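Local coordinates for protein exoenzyme S (Pseudomonas aeruginosa, PDB 6GN8) that probably acts as a secreted bifunctional virulence toxin that activates the GTPase activity of host proteins and ADP-ribosylates others, this chain being its C-terminal ADP-ribosyltransferase part, at residues Lys34-Asp39 and Lys86-Gly91; Gly45-Gly50 and Ser162-Tyr167; Gly50-Ala55 and Ser93-Lys98. The protein carries 2 engineered substitutions. All coordinates share one frame; numbering follows the deposited sequence.

Contact 1. Residues Lys34-Asp39 and Lys86-Gly91; sequences KRFGAD and KLIDQG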
ATOM      1  N   LYS C  34     -26.300  51.069   3.977  1.00 61.74           N
ATOM      2  CA  LYS C  34     -27.430  51.713   3.299  1.00 60.91           C
ATOM      3  C   LYS C  34     -28.634  50.773   3.277  1.00 62.61           C
ATOM      4  O   LYS C  34     -29.749  51.217   3.558  1.00 62.44           O
ATOM      5  CB  LYS C  34     -27.064  52.130   1.860  1.00 64.39           C
ATOM      6  CG  LYS C  34     -26.220  53.391   1.762  1.00 86.12           C
ATOM      7  CD  LYS C  34     -25.653  53.542   0.346  1.00100.46           C
ATOM      8  CE  LYS C  34     -24.780  54.759   0.162  1.00109.31           C
ATOM      9  NZ  LYS C  34     -24.418  54.956  -1.267  1.00118.43           N
ATOM     10  N   ARG C  35     -28.388  49.467   2.986  1.00 56.87           N
ATOM     11  CA  ARG C  35     -29.403  48.428   2.831  1.00 54.68           C
ATOM     12  C   ARG C  35     -29.912  47.852   4.141  1.00 55.73           C
ATOM     13  O   ARG C  35     -31.116  47.636   4.248  1.00 54.01           O
ATOM     14  CB  ARG C  35     -28.855  47.291   1.945  1.00 54.89           C
ATOM     15  CG  ARG C  35     -29.777  46.100   1.687  1.00 59.10           C
ATOM     16  CD  ARG C  35     -31.111  46.490   1.080  1.00 61.65           C
ATOM     17  NE  ARG C  35     -31.935  45.312   0.784  1.00 70.46           N
ATOM     18  CZ  ARG C  35     -32.718  44.689   1.662  1.00 73.68           C
ATOM     19  NH1 ARG C  35     -32.787  45.107   2.916  1.00 51.87           N
ATOM     20  NH2 ARG C  35     -33.434  43.640   1.290  1.00 66.27           N
ATOM     21  N   PHE C  36     -29.023  47.518   5.090  1.00 51.91           N
ATOM     22  CA  PHE C  36     -29.435  46.876   6.341  1.00 50.24           C
ATOM     23  C   PHE C  36     -29.345  47.772   7.564  1.00 55.45           C
ATOM     24  O   PHE C  36     -29.692  47.307   8.636  1.00 54.24           O
ATOM     25  CB  PHE C  36     -28.607  45.603   6.599  1.00 50.94           C
ATOM     26  CG  PHE C  36     -28.805  44.562   5.535  1.00 50.86           C
ATOM     27  CD1 PHE C  36     -29.968  43.796   5.499  1.00 51.33           C
ATOM     28  CD2 PHE C  36     -27.848  44.368   4.542  1.00 51.30           C
ATOM     29  CE1 PHE C  36     -30.176  42.865   4.481  1.00 51.92           C
ATOM     30  CE2 PHE C  36     -28.044  43.419   3.539  1.00 53.83           C
ATOM     31  CZ  PHE C  36     -29.207  42.672   3.517  1.00 52.07           C
ATOM     32  N   GLY C  37     -28.881  49.018   7.424  1.00 54.78           N
ATOM     33  CA  GLY C  37     -28.759  49.931   8.563  1.00 55.52           C
ATOM     34  C   GLY C  37     -28.116  49.292   9.785  1.00 61.12           C
ATOM     35  O   GLY C  37     -27.148  48.538   9.639  1.00 61.91           O
ATOM     36  N   ALA C  38     -28.728  49.491  10.980  1.00 56.32           N
ATOM     37  CA  ALA C  38     -28.275  49.003  12.302  1.00 54.22           C
ATOM     38  C   ALA C  38     -28.108  47.487  12.364  1.00 55.53           C
ATOM     39  O   ALA C  38     -27.366  46.983  13.219  1.00 55.85           O
ATOM     40  CB  ALA C  38     -29.250  49.450  13.383  1.00 54.24           C
ATOM     41  N   ASP C  39     -28.803  46.765  11.465  1.00 49.96           N
ATOM     42  CA  ASP C  39     -28.736  45.304  11.350  1.00 48.24           C
ATOM     43  C   ASP C  39     -27.350  44.884  10.906  1.00 52.43           C
ATOM     44  O   ASP C  39     -26.852  43.859  11.354  1.00 52.37           O
ATOM     45  CB  ASP C  39     -29.800  44.776  10.369  1.00 48.38           C
ATOM     46  CG  ASP C  39     -31.165  44.521  10.993  1.00 58.06           C
ATOM     47  OD1 ASP C  39     -31.331  44.815  12.203  1.00 57.50           O
ATOM     48  OD2 ASP C  39     -32.062  44.007  10.272  1.00 59.80           O
ATOM     49  N   LYS C  86     -27.388  39.835  -2.549  1.00 52.29           N
ATOM     50  CA  LYS C  86     -26.242  40.079  -3.437  1.00 53.34           C
ATOM     51  C   LYS C  86     -25.065  40.656  -2.670  1.00 56.26           C
ATOM     52  O   LYS C  86     -23.949  40.123  -2.768  1.00 55.67           O
ATOM     53  CB  LYS C  86     -26.627  41.009  -4.594  1.00 58.16           C
ATOM     54  CG  LYS C  86     -27.267  40.278  -5.768  1.00 79.50           C
ATOM     55  CD  LYS C  86     -27.469  41.160  -7.009  1.00 95.17           C
ATOM     56  CE  LYS C  86     -28.738  41.994  -6.968  1.00115.22           C
ATOM     57  NZ  LYS C  86     -28.897  42.850  -8.176  1.00126.11           N
ATOM     58  N   LEU C  87     -25.329  41.697  -1.856  1.00 52.95           N
ATOM     59  CA  LEU C  87     -24.329  42.380  -1.019  1.00 52.87           C
ATOM     60  C   LEU C  87     -23.718  41.444   0.056  1.00 55.93           C
ATOM     61  O   LEU C  87     -22.496  41.454   0.229  1.00 55.90           O
ATOM     62  CB  LEU C  87     -24.929  43.635  -0.351  1.00 52.52           C
ATOM     63  CG  LEU C  87     -25.332  44.799  -1.258  1.00 57.82           C
ATOM     64  CD1 LEU C  87     -26.218  45.784  -0.518  1.00 57.12           C
ATOM     65  CD2 LEU C  87     -24.131  45.512  -1.815  1.00 60.20           C
ATOM     66  N   ILE C  88     -24.564  40.624   0.755  1.00 50.72           N
ATOM     67  CA  ILE C  88     -24.125  39.668   1.781  1.00 47.21           C
ATOM     68  C   ILE C  88     -23.240  38.601   1.124  1.00 51.60           C
ATOM     69  O   ILE C  88     -22.170  38.284   1.649  1.00 50.66           O
ATOM     70  CB  ILE C  88     -25.294  39.024   2.600  1.00 47.00           C
ATOM     71  CG1 ILE C  88     -26.072  40.065   3.395  1.00 46.32           C
ATOM     72  CG2 ILE C  88     -24.750  37.980   3.577  1.00 45.68           C
ATOM     73  CD1 ILE C  88     -27.434  39.560   4.013  1.00 49.50           C
ATOM     74  N   ASP C  89     -23.667  38.091  -0.038  1.00 49.32           N
ATOM     75  CA  ASP C  89     -22.942  37.076  -0.811  1.00 49.66           C
ATOM     76  C   ASP C  89     -21.585  37.609  -1.311  1.00 55.11           C
ATOM     77  O   ASP C  89     -20.630  36.859  -1.290  1.00 55.02           O
ATOM     78  CB  ASP C  89     -23.811  36.594  -1.991  1.00 52.33           C
ATOM     79  CG  ASP C  89     -23.200  35.513  -2.861  1.00 61.36           C
ATOM     80  OD1 ASP C  89     -22.801  34.469  -2.314  1.00 61.92           O
ATOM     81  OD2 ASP C  89     -23.151  35.703  -4.094  1.00 66.98           O
ATOM     82  N   GLN C  90     -21.475  38.878  -1.736  1.00 55.76           N
ATOM     83  CA  GLN C  90     -20.152  39.362  -2.179  1.00 57.52           C
ATOM     84  C   GLN C  90     -19.224  39.652  -0.979  1.00 60.06           C
ATOM     85  O   GLN C  90     -18.025  39.404  -1.099  1.00 60.61           O
ATOM     86  CB  GLN C  90     -20.185  40.539  -3.178  1.00 60.55           C
ATOM     87  CG  GLN C  90     -21.160  41.655  -2.905  1.00 77.19           C
ATOM     88  CD  GLN C  90     -21.416  42.511  -4.139  1.00 92.54           C
ATOM     89  OE1 GLN C  90     -21.224  43.736  -4.137  1.00 88.16           O
ATOM     90  NE2 GLN C  90     -21.875  41.894  -5.218  1.00 78.31           N
ATOM     91  N   GLY C  91     -19.786  40.051   0.168  1.00 54.63           N
ATOM     92  CA  GLY C  91     -19.027  40.257   1.398  1.00 53.57           C
ATOM     93  C   GLY C  91     -18.465  38.959   1.956  1.00 55.97           C
ATOM     94  O   GLY C  91     -17.354  38.928   2.483  1.00 56.68           O
TER

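Contact 2. Residues Gly45-Gly50 and Ser162-Tyr167; sequences GRQPGG and SGISNY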
ATOM      1  N   GLY C  45     -16.705  46.000  14.265  1.00 69.51           N
ATOM      2  CA  GLY C  45     -15.638  45.888  15.256  1.00 71.87           C
ATOM      3  C   GLY C  45     -15.623  44.631  16.104  1.00 78.43           C
ATOM      4  O   GLY C  45     -14.798  44.528  17.019  1.00 80.40           O
ATOM      5  N   ARG C  46     -16.495  43.645  15.789  1.00 74.34           N
ATOM      6  CA  ARG C  46     -16.623  42.402  16.566  1.00 73.31           C
ATOM      7  C   ARG C  46     -15.412  41.433  16.386  1.00 81.56           C
ATOM      8  O   ARG C  46     -15.258  40.472  17.167  1.00 82.10           O
ATOM      9  CB  ARG C  46     -17.965  41.703  16.300  1.00 65.47           C
ATOM     10  CG  ARG C  46     -19.038  42.206  17.268  1.00 61.37           C
ATOM     11  CD  ARG C  46     -20.362  41.482  17.157  1.00 73.53           C
ATOM     12  NE  ARG C  46     -21.440  42.204  17.847  1.00 86.27           N
ATOM     13  CZ  ARG C  46     -22.616  41.682  18.205  1.00 95.91           C
ATOM     14  NH1 ARG C  46     -23.511  42.423  18.847  1.00 77.57           N
ATOM     15  NH2 ARG C  46     -22.891  40.404  17.953  1.00 78.39           N
ATOM     16  N   GLN C  47     -14.528  41.712  15.432  1.00 79.96           N
ATOM     17  CA  GLN C  47     -13.317  40.905  15.310  1.00 81.51           C
ATOM     18  C   GLN C  47     -12.108  41.855  15.298  1.00 88.44           C
ATOM     19  O   GLN C  47     -11.621  42.177  14.205  1.00 88.59           O
ATOM     20  CB  GLN C  47     -13.362  39.987  14.079  1.00 82.21           C
ATOM     21  CG  GLN C  47     -13.483  38.520  14.446  1.00 96.22           C
ATOM     22  CD  GLN C  47     -13.417  37.602  13.250  1.00118.56           C
ATOM     23  OE1 GLN C  47     -12.795  37.899  12.215  1.00113.84           O
ATOM     24  NE2 GLN C  47     -14.053  36.444  13.378  1.00113.94           N
ATOM     25  N   PRO C  48     -11.644  42.359  16.491  1.00 87.27           N
ATOM     26  CA  PRO C  48     -10.499  43.307  16.518  1.00 89.68           C
ATOM     27  C   PRO C  48      -9.176  42.691  16.016  1.00 95.13           C
ATOM     28  O   PRO C  48      -8.244  43.429  15.682  1.00 95.90           O
ATOM     29  CB  PRO C  48     -10.424  43.750  17.987  1.00 92.14           C
ATOM     30  CG  PRO C  48     -11.758  43.402  18.569  1.00 94.84           C
ATOM     31  CD  PRO C  48     -12.135  42.119  17.861  1.00 88.77           C
ATOM     32  N   GLY C  49      -9.135  41.358  15.895  1.00 91.77           N
ATOM     33  CA  GLY C  49      -8.046  40.633  15.248  1.00 92.93           C
ATOM     34  C   GLY C  49      -8.388  40.714  13.768  1.00 94.94           C
ATOM     35  O   GLY C  49      -8.725  39.709  13.128  1.00 93.49           O
ATOM     36  N   GLY C  50      -8.378  41.960  13.288  1.00 89.59           N
ATOM     37  CA  GLY C  50      -8.821  42.439  11.989  1.00 87.58           C
ATOM     38  C   GLY C  50      -8.293  41.837  10.711  1.00 87.56           C
ATOM     39  O   GLY C  50      -7.817  42.587   9.849  1.00 90.16           O
ATOM     40  N   SER C 162     -17.456  32.913  15.327  1.00 47.01           N
ATOM     41  CA  SER C 162     -17.896  32.865  16.716  1.00 46.16           C
ATOM     42  C   SER C 162     -17.715  34.186  17.452  1.00 49.10           C
ATOM     43  O   SER C 162     -18.478  34.465  18.378  1.00 50.43           O
ATOM     44  CB  SER C 162     -17.242  31.714  17.473  1.00 50.13           C
ATOM     45  OG  SER C 162     -15.832  31.812  17.520  1.00 60.50           O
ATOM     46  N   GLY C 163     -16.798  35.020  16.995  1.00 45.70           N
ATOM     47  CA  GLY C 163     -16.578  36.351  17.563  1.00 44.62           C
ATOM     48  C   GLY C 163     -17.482  37.406  16.954  1.00 48.89           C
ATOM     49  O   GLY C 163     -17.577  38.521  17.481  1.00 52.46           O
ATOM     50  N   ILE C 164     -18.173  37.075  15.845  1.00 41.60           N
ATOM     51  CA  ILE C 164     -19.101  38.001  15.165  1.00 39.62           C
ATOM     52  C   ILE C 164     -20.565  37.677  15.597  1.00 45.28           C
ATOM     53  O   ILE C 164     -21.297  38.561  16.039  1.00 44.69           O
ATOM     54  CB  ILE C 164     -18.904  37.922  13.612  1.00 41.87           C
ATOM     55  CG1 ILE C 164     -17.400  38.070  13.203  1.00 42.73           C
ATOM     56  CG2 ILE C 164     -19.754  38.973  12.901  1.00 42.88           C
ATOM     57  CD1 ILE C 164     -16.977  37.543  11.766  1.00 41.40           C
ATOM     58  N   SER C 165     -20.991  36.408  15.454  1.00 43.12           N
ATOM     59  CA  SER C 165     -22.349  35.978  15.820  1.00 42.41           C
ATOM     60  C   SER C 165     -22.232  34.575  16.430  1.00 46.72           C
ATOM     61  O   SER C 165     -21.506  33.717  15.888  1.00 44.64           O
ATOM     62  CB  SER C 165     -23.282  36.045  14.609  1.00 43.88           C
ATOM     63  OG  SER C 165     -24.605  35.633  14.897  1.00 46.13           O
ATOM     64  N   ASN C 166     -22.828  34.402  17.650  1.00 44.52           N
ATOM     65  CA  ASN C 166     -22.685  33.194  18.467  1.00 43.49           C
ATOM     66  C   ASN C 166     -23.933  32.848  19.276  1.00 47.39           C
ATOM     67  O   ASN C 166     -23.821  32.457  20.442  1.00 47.07           O
ATOM     68  CB  ASN C 166     -21.480  33.359  19.403  1.00 45.77           C
ATOM     69  CG  ASN C 166     -20.862  32.076  19.934  1.00 58.94           C
ATOM     70  OD1 ASN C 166     -20.871  31.022  19.289  1.00 44.32           O
ATOM     71  ND2 ASN C 166     -20.318  32.146  21.139  1.00 51.51           N
ATOM     72  N   TYR C 167     -25.129  32.926  18.652  1.00 43.82           N
ATOM     73  CA  TYR C 167     -26.358  32.476  19.327  1.00 42.57           C
ATOM     74  C   TYR C 167     -26.165  31.030  19.708  1.00 49.88           C
ATOM     75  O   TYR C 167     -25.621  30.269  18.893  1.00 48.02           O
ATOM     76  CB  TYR C 167     -27.600  32.586  18.419  1.00 40.04           C
ATOM     77  CG  TYR C 167     -28.175  33.970  18.244  1.00 38.57           C
ATOM     78  CD1 TYR C 167     -28.792  34.626  19.306  1.00 39.21           C
ATOM     79  CD2 TYR C 167     -28.195  34.585  16.993  1.00 37.49           C
ATOM     80  CE1 TYR C 167     -29.376  35.872  19.139  1.00 39.66           C
ATOM     81  CE2 TYR C 167     -28.781  35.833  16.814  1.00 37.63           C
ATOM     82  CZ  TYR C 167     -29.361  36.478  17.894  1.00 44.37           C
ATOM     83  OH  TYR C 167     -29.935  37.713  17.748  1.00 40.49           O
TER

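Contact 3. Residues Gly50-Ala55 and Ser93-Lys98; sequences GIHSDA and SAAFEK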
ATOM      1  N   GLY C  50      -8.378  41.960  13.288  1.00 89.59           N
ATOM      2  CA  GLY C  50      -8.821  42.439  11.989  1.00 87.58           C
ATOM      3  C   GLY C  50      -8.293  41.837  10.711  1.00 87.56           C
ATOM      4  O   GLY C  50      -7.817  42.587   9.849  1.00 90.16           O
ATOM      5  N   ILE C  51      -8.461  40.522  10.523  1.00 77.55           N
ATOM      6  CA  ILE C  51      -8.080  39.892   9.267  1.00 76.38           C
ATOM      7  C   ILE C  51      -9.102  40.328   8.179  1.00 74.27           C
ATOM      8  O   ILE C  51      -8.711  40.603   7.047  1.00 74.45           O
ATOM      9  CB  ILE C  51      -7.905  38.332   9.368  1.00 79.46           C
ATOM     10  CG1 ILE C  51      -7.576  37.682   7.988  1.00 80.52           C
ATOM     11  CG2 ILE C  51      -9.094  37.602  10.070  1.00 76.91           C
ATOM     12  CD1 ILE C  51      -6.233  38.138   7.359  1.00 88.57           C
ATOM     13  N   HIS C  52     -10.387  40.467   8.548  1.00 65.94           N
ATOM     14  CA  HIS C  52     -11.420  40.844   7.583  1.00 62.65           C
ATOM     15  C   HIS C  52     -11.812  42.300   7.678  1.00 65.06           C
ATOM     16  O   HIS C  52     -11.827  42.867   8.769  1.00 65.51           O
ATOM     17  CB  HIS C  52     -12.669  39.967   7.765  1.00 60.15           C
ATOM     18  CG  HIS C  52     -12.400  38.510   7.588  1.00 61.69           C
ATOM     19  ND1 HIS C  52     -12.549  37.621   8.632  1.00 62.05           N
ATOM     20  CD2 HIS C  52     -11.963  37.839   6.498  1.00 62.76           C
ATOM     21  CE1 HIS C  52     -12.203  36.440   8.145  1.00 60.67           C
ATOM     22  NE2 HIS C  52     -11.849  36.522   6.864  1.00 61.56           N
ATOM     23  N   SER C  53     -12.176  42.886   6.517  1.00 59.23           N
ATOM     24  CA  SER C  53     -12.679  44.247   6.355  1.00 57.81           C
ATOM     25  C   SER C  53     -14.033  44.402   7.056  1.00 59.18           C
ATOM     26  O   SER C  53     -14.665  43.395   7.378  1.00 58.67           O
ATOM     27  CB  SER C  53     -12.835  44.564   4.869  1.00 60.90           C
ATOM     28  OG  SER C  53     -13.936  43.873   4.293  1.00 68.14           O
ATOM     29  N   ASP C  54     -14.500  45.648   7.243  1.00 54.82           N
ATOM     30  CA  ASP C  54     -15.802  45.963   7.851  1.00 53.41           C
ATOM     31  C   ASP C  54     -16.940  45.310   7.077  1.00 54.82           C
ATOM     32  O   ASP C  54     -17.820  44.734   7.684  1.00 52.27           O
ATOM     33  CB  ASP C  54     -16.037  47.487   7.901  1.00 55.55           C
ATOM     34  CG  ASP C  54     -15.170  48.299   8.850  1.00 65.53           C
ATOM     35  OD1 ASP C  54     -14.542  47.697   9.750  1.00 65.26           O
ATOM     36  OD2 ASP C  54     -15.143  49.553   8.707  1.00 73.58           O
ATOM     37  N   ALA C  55     -16.880  45.363   5.737  1.00 53.91           N
ATOM     38  CA  ALA C  55     -17.847  44.781   4.809  1.00 52.94           C
ATOM     39  C   ALA C  55     -18.012  43.291   5.019  1.00 56.77           C
ATOM     40  O   ALA C  55     -19.143  42.799   5.026  1.00 55.04           O
ATOM     41  CB  ALA C  55     -17.418  45.045   3.377  1.00 54.83           C
ATOM     42  N   SER C  93     -17.967  36.104  -0.018  1.00 51.60           N
ATOM     43  CA  SER C  93     -16.992  35.659  -1.037  1.00 53.12           C
ATOM     44  C   SER C  93     -15.637  36.324  -0.821  1.00 58.70           C
ATOM     45  O   SER C  93     -14.632  35.634  -0.815  1.00 61.30           O
ATOM     46  CB  SER C  93     -17.485  35.974  -2.448  1.00 58.16           C
ATOM     47  OG  SER C  93     -18.649  35.235  -2.771  1.00 72.29           O
ATOM     48  N   ALA C  94     -15.608  37.650  -0.611  1.00 55.90           N
ATOM     49  CA  ALA C  94     -14.377  38.423  -0.377  1.00 56.73           C
ATOM     50  C   ALA C  94     -13.645  37.912   0.881  1.00 61.16           C
ATOM     51  O   ALA C  94     -12.421  37.751   0.847  1.00 62.33           O
ATOM     52  CB  ALA C  94     -14.711  39.910  -0.240  1.00 57.18           C
ATOM     53  N   ALA C  95     -14.414  37.614   1.965  1.00 55.75           N
ATOM     54  CA  ALA C  95     -13.924  37.079   3.236  1.00 55.20           C
ATOM     55  C   ALA C  95     -13.221  35.737   3.041  1.00 60.98           C
ATOM     56  O   ALA C  95     -12.210  35.499   3.706  1.00 62.58           O
ATOM     57  CB  ALA C  95     -15.081  36.917   4.230  1.00 53.93           C
ATOM     58  N   PHE C  96     -13.752  34.854   2.157  1.00 56.36           N
ATOM     59  CA  PHE C  96     -13.142  33.547   1.881  1.00 55.92           C
ATOM     60  C   PHE C  96     -11.878  33.720   1.019  1.00 66.29           C
ATOM     61  O   PHE C  96     -10.911  32.969   1.177  1.00 67.46           O
ATOM     62  CB  PHE C  96     -14.150  32.579   1.225  1.00 55.10           C
ATOM     63  CG  PHE C  96     -15.142  31.972   2.197  1.00 52.61           C
ATOM     64  CD1 PHE C  96     -14.779  30.904   3.015  1.00 52.52           C
ATOM     65  CD2 PHE C  96     -16.449  32.449   2.274  1.00 52.22           C
ATOM     66  CE1 PHE C  96     -15.686  30.366   3.939  1.00 50.95           C
ATOM     67  CE2 PHE C  96     -17.359  31.910   3.194  1.00 52.11           C
ATOM     68  CZ  PHE C  96     -16.968  30.867   4.019  1.00 49.74           C
ATOM     69  N   GLU C  97     -11.866  34.737   0.142  1.00 66.42           N
ATOM     70  CA  GLU C  97     -10.717  35.028  -0.718  1.00 68.80           C
ATOM     71  C   GLU C  97      -9.498  35.379   0.112  1.00 74.75           C
ATOM     72  O   GLU C  97      -8.426  34.845  -0.136  1.00 75.71           O
ATOM     73  CB  GLU C  97     -11.042  36.162  -1.682  1.00 71.40           C
ATOM     74  CG  GLU C  97     -11.864  35.725  -2.872  1.00 84.37           C
ATOM     75  CD  GLU C  97     -11.725  36.669  -4.047  1.00112.46           C
ATOM     76  OE1 GLU C  97     -12.496  37.656  -4.116  1.00 95.28           O
ATOM     77  OE2 GLU C  97     -10.831  36.430  -4.890  1.00115.30           O
ATOM     78  N   LYS C  98      -9.683  36.228   1.135  1.00 72.95           N
ATOM     79  CA  LYS C  98      -8.642  36.696   2.054  1.00 74.48           C
ATOM     80  C   LYS C  98      -8.182  35.616   3.048  1.00 79.59           C
ATOM     81  O   LYS C  98      -7.031  35.639   3.483  1.00 81.03           O
ATOM     82  CB  LYS C  98      -9.149  37.918   2.852  1.00 75.93           C
ATOM     83  CG  LYS C  98      -9.366  39.161   2.002  1.00 87.37           C
ATOM     84  CD  LYS C  98      -9.747  40.372   2.840  1.00 87.21           C
ATOM     85  CE  LYS C  98      -9.978  41.571   1.963  1.00 85.27           C
ATOM     86  NZ  LYS C  98     -10.379  42.766   2.748  1.00 91.74           N
TER

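Contact 1. Residues Lys34-Asp39 and Lys86-Gly91
Arg35 and Leu87 mark the closest approach of the two backbones, their CA atoms 8.8 Å apart, where the last turn of helix 24-36 meets the middle of helix 83-99. This is a helix-helix contact in the helical region of the ADP-ribosyltransferase part, made by side chains alone and without a hydrogen bond across it; the two segments bury only 143 Å² between them. Gly37, with a positive phi of 46°, is the first residue to leave helix 24-36. The same glycine occupies the N-cap position of helix 38-41, and Asp39 N bonds to Phe36 O across the turn.

Two adjacent pairs carry the packing. The CB of Phe36 points toward helix 83-99, and a chi1 of -62° then places the CZ end of the ring beside Ile88, which meets it obliquely, with CZ 3.6 Å from Ile88 CD1. Ile88 CG1 adds a second touch 3.9 Å from Phe36 CE2, and the two side chains cross at about a right angle. The Phe36 ring also meets the ring of His67, while Ile88 reaches Leu62 and His67, so helix 54-77 closes the same apolar cluster. Leu87 packs along helix 24-36, against Leu28 and Leu32 as well as Arg35.

Arg35 contributes its aliphatic stem. Its chi1 of 179° puts CG 3.7 Å above one face of the Phe36 ring, displaced toward the rim; the bend at chi2 then carries the rest of the chain on to the guanidinium, which makes a long, weak ion pair with Asp82. Against the base of this stem rests a single methyl group of helix 83-99, Leu87 CD1, at 3.9 Å from Arg35 CB.

Contact 2. Residues Gly45-Gly50 and Ser162-Tyr167
Arg46 and Ile164 come together where two irregular loops meet over a short span, their CA atoms 5.2 Å apart. One polar bond joins the loops: Arg46 NH2 donates to Ile164 O over 3.1 Å with an N-H...O angle of 161°. The carbonyl lies at the edge of the guanidinium, close to its plane, and its oxygen is met almost head-on, with a C=O...N angle of 163°. An arginine chain extended from CG to NE spans the gap, and its CD passes 3.3 Å from Ile164 O.

Close polar approach without bonding is also present. Arg46 O and Gly163 O stand 3.0 Å apart; as two acceptors they cannot bond to each other, and so short an approach is best treated as doubtful.

Van der Waals contact makes up the rest. The amide end of Gln47 lies obliquely across Ile164, with NE2 3.5 Å from CD1 and 3.7 Å from CG1 of Ile164. That amide nitrogen is not left to the hydrocarbon alone, since Gln47 NE2 also makes a weak hydrogen bond to Asp160 O.

Beyond the pair, Ile164 is buried against Tyr43 and Leu60, and Ser165 touches Tyr43 and Thr64. The contact thereby fastens the loop between helix 38-41 and helix 54-77 to the loop that joins strand 159-160 to strand 172-175, along the flank of helix 54-77.

Contact 3. Residues Gly50-Ala55 and Ser93-Lys98
The N-terminal cap of helix 54-77 is set against the later turns of helix 83-99, with Ser53 at the N-cap beside Lys98 and His52 beside Ala95. Ser53 caps a backbone nitrogen of the first turn with its side chain, while its own N is bound by Glu56 OE1, as in a capping box. Lys98, extended beyond CG, stretches across to this cap and brings NZ to 3.7 Å from Ser53 CB.

His52 works from the preceding residue. A chi1 of -59° sets its imidazole so that the CD2-NE2 edge meets helix 83-99: NE2 makes a weak, bent hydrogen bond to Ala95 O (3.3 Å, 124°), while CD2 lies 4.0 Å from Ala95 CB. The stronger partner of NE2 is Ser99 OG. Ile51 CG2 lies above one face of the ring, toward the rim.

Lys98 NZ forms salt bridges to Glu56 OE2 and to Asp25 OD2, so its charge is shared by two carboxylates and is probably retained. Glu56 in turn spends one oxygen on the cap and the other on the lysine, which ties helices 24-36, 54-77 and 83-99 together through a single ammonium group.

In the fold
All three contacts lie on the same side of the chain's centre, in and beside the helical region. Contacts 1 and 3 use successive parts of helix 83-99, their centres 14 Å apart; helix 54-77 flanks contact 1 and begins within contact 3. Contacts 2 and 3 are closer, at 12 Å between centres; they share Gly50 and touch directly, Gln47 OE1 lying 3.6 Å from His52 ND1 as packing. Contact 3 is nested within the chain loop that contact 2 closes. Contacts 1 and 2 do not meet: their centres are 17 Å apart and their nearest atoms about 8 Å. Of the six segments, only 162-167 lies between strands, though contact 3 also packs on Ile159.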